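Local coordinates for putative type VI secretion protein (Escherichia coli, PDB 6SJL) that probably forms, as a VgrG trimer, the spike at the tip of the type VI secretion system that pierces target cells and carries effectors, at residues F561-M566 with L627-D632. Residues are numbered along the deposited sequence; the frame is centred on the assembly and turned at random.
Sequences FISADM and LLHAPD
Phe561, Ile562 and Ser563 pair with Leu627, Leu628 and His629 as two parallel strands. Ile562 N donates to Leu627 O, and Ile562 O in turn accepts from His629 N at 3.0 Å; the ladder closes with Ala564 N bonded to His629 O at 2.9 Å. Packing is close along the paired strands, where all the residues are buried. Phe561 and Leu627 lie alongside each other on one face of the sheet: with CG anti to the backbone N (chi1 -176°), the phenyl ring brings its edge to Leu627 O and CD1 to within 3.8 Å of Leu627 CB. Ser563 CB sits over one face of that ring, toward its rim. On the reverse face Leu628 reaches with CD2 to Ile562 CB, 3.6 Å away.

Just past the end of strand 559-563, the carboxylate of Asp565 reaches back to the edge of the His629 imidazole, the two planes only 11° apart. His629 ND1 donates to OD1 of Asp565, although the modelled separation is doubtfully short. Ser563 OG accepts from Asp565 N at 3.1 Å, an ST turn that probably helps to hold the backbone at Asp565. Here the contact opens out: Asp565 and Pro631 are partly exposed, Pro631 CD resting 3.9 Å from Ala564 CB.

The chain between these strands is largely helical, and helix 578-600 packs on Leu627 and His629 through Ala580. Strand 559-563 continues the sheet into a second subunit and strand 626-630 into a third, an intertwined arrangement consistent with the trimeric beta-prism of VgrG spikes; Ile562 packs on Ile562 of the third subunit.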
loop_
_atom_site.group_PDB
_atom_site.type_symbol
_atom_site.label_atom_id
_atom_site.label_comp_id
_atom_site.label_asym_id
_atom_site.label_seq_id
_atom_site.Cartn_x
_atom_site.Cartn_y
_atom_site.Cartn_z
ATOM N N PHE A 561 17.041 19.481 16.572
ATOM C CA PHE A 561 15.761 19.284 17.229
ATOM C C PHE A 561 14.910 20.494 16.908
ATOM O O PHE A 561 15.201 21.595 17.363
ATOM C CB PHE A 561 15.934 19.113 18.726
ATOM C CG PHE A 561 14.675 18.809 19.439
ATOM C CD1 PHE A 561 13.732 17.996 18.870
ATOM C CD2 PHE A 561 14.434 19.332 20.678
ATOM C CE1 PHE A 561 12.573 17.724 19.515
ATOM C CE2 PHE A 561 13.280 19.056 21.322
ATOM C CZ PHE A 561 12.356 18.243 20.746
ATOM N N ILE A 562 13.886 20.308 16.100
ATOM C CA ILE A 562 12.919 21.351 15.826
ATOM C C ILE A 562 11.631 20.949 16.512
ATOM O O ILE A 562 11.053 19.909 16.201
ATOM C CB ILE A 562 12.732 21.564 14.324
ATOM C CG1 ILE A 562 14.097 21.773 13.692
ATOM C CG2 ILE A 562 11.885 22.765 14.072
ATOM C CD1 ILE A 562 14.069 22.008 12.249
ATOM N N SER A 563 11.183 21.771 17.443
ATOM C CA SER A 563 10.114 21.403 18.348
ATOM C C SER A 563 9.116 22.539 18.435
ATOM O O SER A 563 9.502 23.703 18.420
ATOM C CB SER A 563 10.679 21.094 19.726
ATOM O OG SER A 563 9.675 20.679 20.613
ATOM N N ALA A 564 7.833 22.214 18.490
ATOM C CA ALA A 564 6.817 23.201 18.822
ATOM C C ALA A 564 6.293 23.001 20.228
ATOM O O ALA A 564 5.147 23.326 20.523
ATOM C CB ALA A 564 5.677 23.177 17.812
ATOM N N ASP A 565 7.127 22.465 21.098
ATOM C CA ASP A 565 6.794 22.190 22.483
ATOM C C ASP A 565 7.231 23.366 23.328
ATOM O O ASP A 565 8.383 23.782 23.256
ATOM C CB ASP A 565 7.493 20.924 22.950
ATOM C CG ASP A 565 7.043 19.718 22.197
ATOM O OD1 ASP A 565 7.801 19.214 21.344
ATOM O OD2 ASP A 565 5.921 19.260 22.465
ATOM N N MET A 566 6.321 23.904 24.118
ATOM C CA MET A 566 6.662 25.050 24.939
ATOM C C MET A 566 7.536 24.616 26.100
ATOM O O MET A 566 7.296 23.582 26.722
ATOM C CB MET A 566 5.408 25.747 25.447
ATOM C CG MET A 566 5.682 27.132 25.941
ATOM S SD MET A 566 4.241 28.153 26.191
ATOM C CE MET A 566 3.444 28.036 24.611
ATOM N N LEU A 627 15.086 15.467 14.764
ATOM C CA LEU A 627 13.829 15.156 15.419
ATOM C C LEU A 627 12.929 16.365 15.275
ATOM O O LEU A 627 13.217 17.424 15.826
ATOM C CB LEU A 627 14.043 14.784 16.877
ATOM C CG LEU A 627 12.806 14.315 17.622
ATOM C CD1 LEU A 627 12.117 13.207 16.901
ATOM C CD2 LEU A 627 13.202 13.867 18.964
ATOM N N LEU A 628 11.868 16.216 14.504
ATOM C CA LEU A 628 10.830 17.220 14.380
ATOM C C LEU A 628 9.624 16.777 15.182
ATOM O O LEU A 628 9.049 15.732 14.900
ATOM C CB LEU A 628 10.436 17.426 12.928
ATOM C CG LEU A 628 11.555 17.488 11.919
ATOM C CD1 LEU A 628 10.940 17.685 10.587
ATOM C CD2 LEU A 628 12.415 18.636 12.239
ATOM N N HIS A 629 9.244 17.561 16.168
ATOM C CA HIS A 629 8.078 17.255 16.968
ATOM C C HIS A 629 7.197 18.479 17.078
ATOM O O HIS A 629 7.680 19.580 17.317
ATOM C CB HIS A 629 8.457 16.777 18.355
ATOM C CG HIS A 629 7.279 16.507 19.231
ATOM N ND1 HIS A 629 6.908 17.335 20.262
ATOM C CD2 HIS A 629 6.366 15.513 19.200
ATOM C CE1 HIS A 629 5.830 16.849 20.843
ATOM N NE2 HIS A 629 5.480 15.746 20.214
ATOM N N ALA A 630 5.903 18.285 16.894
ATOM C CA ALA A 630 4.957 19.317 17.141
ATOM C C ALA A 630 3.803 18.673 17.886
ATOM O O ALA A 630 3.289 17.647 17.440
ATOM C CB ALA A 630 4.469 19.967 15.862
ATOM N N PRO A 631 3.379 19.234 19.014
ATOM C CA PRO A 631 2.259 18.646 19.751
ATOM C C PRO A 631 0.943 18.635 19.001
ATOM O O PRO A 631 0.093 17.800 19.316
ATOM C CB PRO A 631 2.172 19.531 20.995
ATOM C CG PRO A 631 2.905 20.717 20.664
ATOM C CD PRO A 631 3.992 20.318 19.775
ATOM N N ASP A 632 0.731 19.520 18.033
ATOM C CA ASP A 632 -0.551 19.625 17.355
ATOM C C ASP A 632 -0.454 19.364 15.858
ATOM O O ASP A 632 -1.275 19.847 15.091
ATOM C CB ASP A 632 -1.186 20.980 17.622
ATOM C CG ASP A 632 -1.921 21.014 18.932
ATOM O OD1 ASP A 632 -2.514 19.992 19.316
ATOM O OD2 ASP A 632 -1.899 22.052 19.605
#